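Local coordinates for protein M157 (Murid herpesvirus 1, PDB 2NYK) that serves as a mouse cytomegalovirus ligand, MHC class I-like, for Ly49 receptors of natural killer cells, at residues F25-T30 / M81-L86; C112-T117 / I148-I153. The protein carries 1 engineered substitution. One frame throughout, in Å; residues are numbered along the deposited sequence.

Contact 1: residues F25-T30 / M81-L86; sequences FEVTVT and MRLNNL
The amide oxygen OD1 of Asn-84 presses on both methyl groups of Val-29, with CG1 of Val-29 3.2 Å from OD1, a tight approach of oxygen to carbon and no hydrogen bond. The second methyl, Val-29 CG2, is 3.7 Å from Asn-84 OD1. The Asn-84 amide starts from a bond that does not aim straight at the strand; its CG lies beside the backbone N (chi1 -69°), and the Asn-84 side chain crosses that of Val-29 at about a right angle, bringing OD1 against its methyls. CG2 of Val-29 also meets CB of Leu-83 at 4.0 Å, so the valine touches two successive residues of the helix. This is a helix lying on the floor of an MHC class I-like platform: strand 25-30, hydrogen-bonded between strands 35-41 and 96-106, runs beneath helix 71-90, the two segment axes inclined by 32° and 8.5 Å apart. Two residues back along the strand, CD1 of Leu-83 lies 3.6 Å from the backbone O of Val-27 and 4.3 Å from its methyl CG1. Both valines point toward the helix, where Lys-80 also touches them, with Leu-76 beside Val-27 and Leu-87 beside Val-29. On the far face of the sheet Glu-26 makes a salt bridge to Arg-100.

Contact 2: residues C112-T117 / I148-I153; sequences CDVYHT and IGTYMI
A buried, mainly van der Waals contact joins Cys-112 and Val-114 of strand 109-118 to Thr-150 and Ile-153 on the short helix 148-154, near one edge of the sheet. On the helix side Thr-150 contributes most, with both of its branches. Its hydroxyl OG1 lies 3.6 Å from CB of Cys-112 and reaches CG2 of Val-114 at 3.9 Å, while its methyl CG2 packs 3.8 Å from SG of Cys-112. The threonine torsion (chi1 -60°) sets OG1 beside the backbone N and CG2 beside the carbonyl carbon, so that both branches face Cys-112, OG1 nearer its CB and CG2 nearer its SG. No hydrogen bond crosses between the segments; the nearest strand atoms to the hydroxyl are carbons. In this MHC class I-like platform helix 148-154 precedes helix 157-173, and its axis passes 9.6 Å from that of the strand at an oblique 138°. Cys-112 is half of the disulfide to Cys-103, which ties together the neighbouring strands 96-106 and 109-118; in the α2 domain of classical class I molecules a disulfide instead joins sheet to helix. Here the side chains of Thr-150 and Ile-153 pack against the bridge instead. One turn beyond Thr-150, Ile-153 extends its longer branch (chi2 161°), which takes CD1 to 4.1 Å from SG of Cys-112. The same isoleucine touches Cys-103 and Phe-105 of the adjoining strand and Phe-75 of helix 71-90. Gln-128, from the strand on the other flank, touches Thr-150.

How the contacts relate
Contact 1 and contact 2 set two different helices on the same antiparallel sheet, with centres about 13 Å apart. Both are largely buried and neither has a hydrogen bond between its segments. Contact 1 packs branched aliphatic side chains and adds an amide from a partly exposed residue; contact 2 is buried throughout and sits on a disulfide. Strand 25-30 lies mid-sheet and runs nearer to parallel with its helix, whereas strand 112-117 lies next to the outermost strand and crosses its helix obliquely. The two meet where Phe-25 CE2 approaches Ile-153 CD1 at 4.1 Å, and where the side chains of Arg-82 and His-116 pack together.

Contact 1: residues F25-T30 / M81-L86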
ATOM      1  N   PHE A  25      -5.163  -1.270  -7.688  1.00 21.92           N
ATOM      2  CA  PHE A  25      -5.205  -0.050  -8.481  1.00 22.04           C
ATOM      3  C   PHE A  25      -6.425   0.710  -8.030  1.00 23.32           C
ATOM      4  O   PHE A  25      -7.535   0.143  -8.002  1.00 24.10           O
ATOM      5  CB  PHE A  25      -5.371  -0.391  -9.971  1.00 22.98           C
ATOM      6  CG  PHE A  25      -4.313  -1.282 -10.525  1.00 23.15           C
ATOM      7  CD1 PHE A  25      -3.139  -0.742 -11.052  1.00 24.30           C
ATOM      8  CD2 PHE A  25      -4.493  -2.672 -10.537  1.00 23.86           C
ATOM      9  CE1 PHE A  25      -2.153  -1.566 -11.578  1.00 24.32           C
ATOM     10  CE2 PHE A  25      -3.538  -3.505 -11.050  1.00 23.50           C
ATOM     11  CZ  PHE A  25      -2.364  -2.959 -11.602  1.00 26.07           C
ATOM     12  N   GLU A  26      -6.257   1.978  -7.655  1.00 22.20           N
ATOM     13  CA  GLU A  26      -7.399   2.730  -7.172  1.00 23.19           C
ATOM     14  C   GLU A  26      -7.465   4.124  -7.792  1.00 22.83           C
ATOM     15  O   GLU A  26      -6.447   4.802  -7.920  1.00 22.01           O
ATOM     16  CB  GLU A  26      -7.342   2.829  -5.645  1.00 23.55           C
ATOM     17  CG  GLU A  26      -8.469   3.650  -5.025  1.00 29.13           C
ATOM     18  CD  GLU A  26      -8.553   3.432  -3.519  1.00 33.00           C
ATOM     19  OE1 GLU A  26      -9.225   4.216  -2.835  1.00 39.27           O
ATOM     20  OE2 GLU A  26      -7.947   2.479  -3.014  1.00 38.57           O
ATOM     21  N   VAL A  27      -8.664   4.562  -8.160  1.00 22.80           N
ATOM     22  CA  VAL A  27      -8.837   5.899  -8.694  1.00 24.55           C
ATOM     23  C   VAL A  27     -10.053   6.533  -8.047  1.00 26.48           C
ATOM     24  O   VAL A  27     -11.107   5.905  -7.940  1.00 26.06           O
ATOM     25  CB  VAL A  27      -9.026   5.917 -10.244  1.00 24.34           C
ATOM     26  CG1 VAL A  27      -9.238   7.344 -10.741  1.00 26.04           C
ATOM     27  CG2 VAL A  27      -7.818   5.302 -10.938  1.00 24.65           C
ATOM     28  N   THR A  28      -9.879   7.779  -7.611  1.00 27.90           N
ATOM     29  CA  THR A  28     -10.948   8.561  -7.024  1.00 30.63           C
ATOM     30  C   THR A  28     -11.114   9.839  -7.839  1.00 32.10           C
ATOM     31  O   THR A  28     -10.131  10.505  -8.175  1.00 31.78           O
ATOM     32  CB  THR A  28     -10.650   8.904  -5.553  1.00 31.53           C
ATOM     33  OG1 THR A  28     -10.508   7.687  -4.806  1.00 32.64           O
ATOM     34  CG2 THR A  28     -11.771   9.724  -4.964  1.00 32.43           C
ATOM     35  N   VAL A  29     -12.357  10.139  -8.197  1.00 33.99           N
ATOM     36  CA  VAL A  29     -12.703  11.377  -8.885  1.00 36.49           C
ATOM     37  C   VAL A  29     -13.784  12.103  -8.062  1.00 38.18           C
ATOM     38  O   VAL A  29     -14.763  11.493  -7.641  1.00 37.34           O
ATOM     39  CB  VAL A  29     -13.196  11.081 -10.323  1.00 36.36           C
ATOM     40  CG1 VAL A  29     -13.878  12.284 -10.921  1.00 37.75           C
ATOM     41  CG2 VAL A  29     -12.035  10.643 -11.214  1.00 36.12           C
ATOM     42  N   THR A  30     -13.583  13.393  -7.808  1.00 40.55           N
ATOM     43  CA  THR A  30     -14.553  14.185  -7.035  1.00 43.15           C
ATOM     44  C   THR A  30     -15.032  15.367  -7.866  1.00 44.10           C
ATOM     45  O   THR A  30     -14.270  15.899  -8.671  1.00 44.51           O
ATOM     46  CB  THR A  30     -13.963  14.705  -5.685  1.00 43.36           C
ATOM     47  OG1 THR A  30     -13.346  13.632  -4.968  1.00 44.28           O
ATOM     48  CG2 THR A  30     -15.048  15.326  -4.796  1.00 44.47           C
ATOM     49  N   MET A  81     -10.769   8.503 -16.689  1.00 35.74           N
ATOM     50  CA  MET A  81     -11.630   9.070 -17.742  1.00 38.22           C
ATOM     51  C   MET A  81     -13.036   8.491 -17.680  1.00 38.63           C
ATOM     52  O   MET A  81     -14.022   9.220 -17.820  1.00 39.02           O
ATOM     53  CB  MET A  81     -11.033   8.839 -19.133  1.00 38.16           C
ATOM     54  CG  MET A  81      -9.708   9.550 -19.338  1.00 41.38           C
ATOM     55  SD  MET A  81      -9.048   9.461 -21.010  1.00 47.36           S
ATOM     56  CE  MET A  81      -8.628   7.726 -21.167  1.00 46.17           C
ATOM     57  N   ARG A  82     -13.106   7.182 -17.455  1.00 39.08           N
ATOM     58  CA  ARG A  82     -14.360   6.466 -17.288  1.00 40.11           C
ATOM     59  C   ARG A  82     -15.210   7.023 -16.153  1.00 41.04           C
ATOM     60  O   ARG A  82     -16.419   7.216 -16.322  1.00 41.04           O
ATOM     61  CB  ARG A  82     -14.067   4.999 -17.021  1.00 40.08           C
ATOM     62  CG  ARG A  82     -15.269   4.136 -16.820  1.00 40.48           C
ATOM     63  CD  ARG A  82     -14.818   2.854 -16.192  1.00 42.81           C
ATOM     64  NE  ARG A  82     -15.895   1.891 -16.061  1.00 44.63           N
ATOM     65  CZ  ARG A  82     -15.892   0.898 -15.177  1.00 46.23           C
ATOM     66  NH1 ARG A  82     -14.859   0.740 -14.346  1.00 45.60           N
ATOM     67  NH2 ARG A  82     -16.927   0.064 -15.125  1.00 46.97           N
ATOM     68  N   LEU A  83     -14.579   7.262 -15.001  1.00 42.15           N
ATOM     69  CA  LEU A  83     -15.276   7.799 -13.829  1.00 43.63           C
ATOM     70  C   LEU A  83     -15.744   9.238 -14.048  1.00 44.92           C
ATOM     71  O   LEU A  83     -16.843   9.590 -13.630  1.00 45.16           O
ATOM     72  CB  LEU A  83     -14.417   7.716 -12.565  1.00 42.78           C
ATOM     73  CG  LEU A  83     -13.863   6.393 -12.020  1.00 43.13           C
ATOM     74  CD1 LEU A  83     -13.463   6.604 -10.579  1.00 42.23           C
ATOM     75  CD2 LEU A  83     -14.835   5.211 -12.150  1.00 41.34           C
ATOM     76  N   ASN A  84     -14.907  10.056 -14.685  1.00 47.20           N
ATOM     77  CA  ASN A  84     -15.274  11.428 -15.076  1.00 49.58           C
ATOM     78  C   ASN A  84     -16.534  11.435 -15.912  1.00 50.80           C
ATOM     79  O   ASN A  84     -17.419  12.258 -15.696  1.00 51.63           O
ATOM     80  CB  ASN A  84     -14.169  12.089 -15.900  1.00 49.90           C
ATOM     81  CG  ASN A  84     -12.936  12.391 -15.087  1.00 51.49           C
ATOM     82  OD1 ASN A  84     -13.019  12.924 -13.982  1.00 54.70           O
ATOM     83  ND2 ASN A  84     -11.772  12.079 -15.645  1.00 53.78           N
ATOM     84  N   ASN A  85     -16.596  10.516 -16.874  1.00 52.32           N
ATOM     85  CA  ASN A  85     -17.772  10.337 -17.717  1.00 53.73           C
ATOM     86  C   ASN A  85     -19.011   9.976 -16.925  1.00 54.17           C
ATOM     87  O   ASN A  85     -20.076  10.531 -17.168  1.00 54.62           O
ATOM     88  CB  ASN A  85     -17.526   9.274 -18.788  1.00 54.06           C
ATOM     89  CG  ASN A  85     -16.874   9.842 -20.028  1.00 56.03           C
ATOM     90  OD1 ASN A  85     -15.885  10.593 -19.944  1.00 58.10           O
ATOM     91  ND2 ASN A  85     -17.420   9.480 -21.196  1.00 57.49           N
ATOM     92  N   LEU A  86     -18.865   9.051 -15.978  1.00 54.58           N
ATOM     93  CA  LEU A  86     -19.973   8.624 -15.136  1.00 55.18           C
ATOM     94  C   LEU A  86     -20.558   9.771 -14.319  1.00 55.56           C
ATOM     95  O   LEU A  86     -21.777   9.884 -14.187  1.00 55.68           O
ATOM     96  CB  LEU A  86     -19.549   7.480 -14.211  1.00 55.06           C
ATOM     97  CG  LEU A  86     -19.373   6.102 -14.872  1.00 55.71           C
ATOM     98  CD1 LEU A  86     -18.575   5.168 -13.938  1.00 55.45           C
ATOM     99  CD2 LEU A  86     -20.741   5.501 -15.279  1.00 56.19           C
TER

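Contact 2: residues C112-T117 / I148-I153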
ATOM      1  N   CYS A 112      -9.319 -10.575  -9.928  1.00 25.56           N
ATOM      2  CA  CYS A 112      -9.512  -9.241  -9.351  1.00 25.29           C
ATOM      3  C   CYS A 112     -10.878  -9.099  -8.726  1.00 23.66           C
ATOM      4  O   CYS A 112     -11.879  -9.565  -9.274  1.00 22.11           O
ATOM      5  CB  CYS A 112      -9.327  -8.111 -10.386  1.00 25.97           C
ATOM      6  SG  CYS A 112      -7.755  -8.077 -11.297  1.00 31.71           S
ATOM      7  N   ASP A 113     -10.914  -8.445  -7.572  1.00 23.74           N
ATOM      8  CA  ASP A 113     -12.171  -8.027  -6.972  1.00 23.98           C
ATOM      9  C   ASP A 113     -12.250  -6.571  -7.326  1.00 23.11           C
ATOM     10  O   ASP A 113     -11.283  -5.835  -7.151  1.00 22.95           O
ATOM     11  CB  ASP A 113     -12.161  -8.215  -5.466  1.00 24.34           C
ATOM     12  CG  ASP A 113     -11.984  -9.679  -5.051  1.00 27.68           C
ATOM     13  OD1 ASP A 113     -12.568 -10.582  -5.682  1.00 28.62           O
ATOM     14  OD2 ASP A 113     -11.245  -9.919  -4.076  1.00 32.67           O
ATOM     15  N   VAL A 114     -13.380  -6.157  -7.868  1.00 23.30           N
ATOM     16  CA  VAL A 114     -13.526  -4.790  -8.345  1.00 22.71           C
ATOM     17  C   VAL A 114     -14.561  -4.029  -7.505  1.00 23.54           C
ATOM     18  O   VAL A 114     -15.704  -4.461  -7.395  1.00 22.96           O
ATOM     19  CB  VAL A 114     -13.933  -4.777  -9.831  1.00 22.62           C
ATOM     20  CG1 VAL A 114     -14.016  -3.340 -10.349  1.00 21.40           C
ATOM     21  CG2 VAL A 114     -12.941  -5.635 -10.663  1.00 21.48           C
ATOM     22  N   TYR A 115     -14.158  -2.893  -6.926  1.00 24.08           N
ATOM     23  CA  TYR A 115     -15.043  -2.139  -6.045  1.00 25.76           C
ATOM     24  C   TYR A 115     -15.306  -0.763  -6.612  1.00 27.19           C
ATOM     25  O   TYR A 115     -14.373  -0.076  -7.036  1.00 26.92           O
ATOM     26  CB  TYR A 115     -14.413  -1.996  -4.660  1.00 27.22           C
ATOM     27  CG  TYR A 115     -14.031  -3.307  -4.040  1.00 26.84           C
ATOM     28  CD1 TYR A 115     -14.974  -4.060  -3.340  1.00 30.14           C
ATOM     29  CD2 TYR A 115     -12.734  -3.805  -4.149  1.00 28.26           C
ATOM     30  CE1 TYR A 115     -14.632  -5.290  -2.750  1.00 30.43           C
ATOM     31  CE2 TYR A 115     -12.380  -5.044  -3.558  1.00 29.64           C
ATOM     32  CZ  TYR A 115     -13.343  -5.777  -2.872  1.00 31.49           C
ATOM     33  OH  TYR A 115     -13.021  -6.989  -2.277  1.00 34.77           O
ATOM     34  N   HIS A 116     -16.576  -0.369  -6.617  1.00 27.78           N
ATOM     35  CA  HIS A 116     -16.998   0.963  -7.007  1.00 28.76           C
ATOM     36  C   HIS A 116     -17.728   1.557  -5.813  1.00 29.70           C
ATOM     37  O   HIS A 116     -18.520   0.867  -5.171  1.00 29.33           O
ATOM     38  CB  HIS A 116     -17.961   0.904  -8.198  1.00 28.76           C
ATOM     39  CG  HIS A 116     -17.300   0.568  -9.498  1.00 30.66           C
ATOM     40  ND1 HIS A 116     -17.039  -0.727  -9.885  1.00 30.51           N
ATOM     41  CD2 HIS A 116     -16.855   1.359 -10.504  1.00 31.75           C
ATOM     42  CE1 HIS A 116     -16.446  -0.722 -11.066  1.00 31.67           C
ATOM     43  NE2 HIS A 116     -16.328   0.534 -11.465  1.00 33.26           N
ATOM     44  N   THR A 117     -17.451   2.824  -5.507  1.00 30.08           N
ATOM     45  CA  THR A 117     -18.087   3.486  -4.370  1.00 31.97           C
ATOM     46  C   THR A 117     -18.514   4.895  -4.742  1.00 32.52           C
ATOM     47  O   THR A 117     -17.729   5.672  -5.317  1.00 31.68           O
ATOM     48  CB  THR A 117     -17.160   3.566  -3.152  1.00 31.57           C
ATOM     49  OG1 THR A 117     -16.751   2.247  -2.790  1.00 33.52           O
ATOM     50  CG2 THR A 117     -17.888   4.194  -1.965  1.00 33.05           C
ATOM     51  N   ILE A 148     -14.341  -5.996 -18.493  1.00 47.22           N
ATOM     52  CA  ILE A 148     -13.309  -5.585 -19.441  1.00 45.94           C
ATOM     53  C   ILE A 148     -12.052  -5.147 -18.694  1.00 43.98           C
ATOM     54  O   ILE A 148     -10.934  -5.481 -19.115  1.00 44.27           O
ATOM     55  CB  ILE A 148     -13.800  -4.438 -20.364  1.00 46.41           C
ATOM     56  CG1 ILE A 148     -15.184  -4.763 -20.950  1.00 47.69           C
ATOM     57  CG2 ILE A 148     -12.793  -4.185 -21.498  1.00 46.76           C
ATOM     58  CD1 ILE A 148     -16.362  -4.389 -20.026  1.00 48.33           C
ATOM     59  N   GLY A 149     -12.252  -4.407 -17.589  1.00 41.51           N
ATOM     60  CA  GLY A 149     -11.154  -3.883 -16.776  1.00 37.77           C
ATOM     61  C   GLY A 149     -10.156  -4.961 -16.443  1.00 35.85           C
ATOM     62  O   GLY A 149      -8.976  -4.836 -16.759  1.00 35.75           O
ATOM     63  N   THR A 150     -10.634  -6.044 -15.828  1.00 34.06           N
ATOM     64  CA  THR A 150      -9.761  -7.165 -15.470  1.00 32.62           C
ATOM     65  C   THR A 150      -9.083  -7.783 -16.706  1.00 33.88           C
ATOM     66  O   THR A 150      -7.932  -8.261 -16.626  1.00 33.61           O
ATOM     67  CB  THR A 150     -10.546  -8.230 -14.672  1.00 32.65           C
ATOM     68  OG1 THR A 150     -11.069  -7.632 -13.468  1.00 28.62           O
ATOM     69  CG2 THR A 150      -9.651  -9.423 -14.306  1.00 31.63           C
ATOM     70  N   TYR A 151      -9.789  -7.775 -17.843  1.00 33.85           N
ATOM     71  CA  TYR A 151      -9.244  -8.292 -19.105  1.00 33.99           C
ATOM     72  C   TYR A 151      -7.893  -7.636 -19.448  1.00 32.45           C
ATOM     73  O   TYR A 151      -6.933  -8.330 -19.736  1.00 32.40           O
ATOM     74  CB  TYR A 151     -10.262  -8.124 -20.256  1.00 35.10           C
ATOM     75  CG  TYR A 151      -9.626  -8.232 -21.629  1.00 39.74           C
ATOM     76  CD1 TYR A 151      -9.312  -9.483 -22.186  1.00 42.92           C
ATOM     77  CD2 TYR A 151      -9.302  -7.084 -22.353  1.00 43.33           C
ATOM     78  CE1 TYR A 151      -8.709  -9.583 -23.452  1.00 46.25           C
ATOM     79  CE2 TYR A 151      -8.691  -7.174 -23.611  1.00 46.84           C
ATOM     80  CZ  TYR A 151      -8.401  -8.419 -24.151  1.00 47.69           C
ATOM     81  OH  TYR A 151      -7.802  -8.481 -25.398  1.00 51.00           O
ATOM     82  N   MET A 152      -7.837  -6.305 -19.387  1.00 31.38           N
ATOM     83  CA  MET A 152      -6.619  -5.538 -19.640  1.00 30.46           C
ATOM     84  C   MET A 152      -5.478  -5.930 -18.712  1.00 29.44           C
ATOM     85  O   MET A 152      -4.338  -6.070 -19.142  1.00 29.26           O
ATOM     86  CB  MET A 152      -6.887  -4.034 -19.552  1.00 31.25           C
ATOM     87  CG  MET A 152      -5.619  -3.158 -19.752  1.00 34.30           C
ATOM     88  SD  MET A 152      -5.899  -1.377 -20.009  1.00 39.51           S
ATOM     89  CE  MET A 152      -5.836  -1.242 -21.783  1.00 42.11           C
ATOM     90  N   ILE A 153      -5.775  -6.071 -17.425  1.00 28.40           N
ATOM     91  CA  ILE A 153      -4.778  -6.542 -16.474  1.00 26.53           C
ATOM     92  C   ILE A 153      -4.326  -7.976 -16.827  1.00 26.74           C
ATOM     93  O   ILE A 153      -3.126  -8.256 -16.924  1.00 26.50           O
ATOM     94  CB  ILE A 153      -5.336  -6.449 -15.029  1.00 26.56           C
ATOM     95  CG1 ILE A 153      -5.574  -4.970 -14.657  1.00 25.26           C
ATOM     96  CG2 ILE A 153      -4.365  -7.130 -14.041  1.00 24.47           C
ATOM     97  CD1 ILE A 153      -6.506  -4.818 -13.511  1.00 32.63           C
TER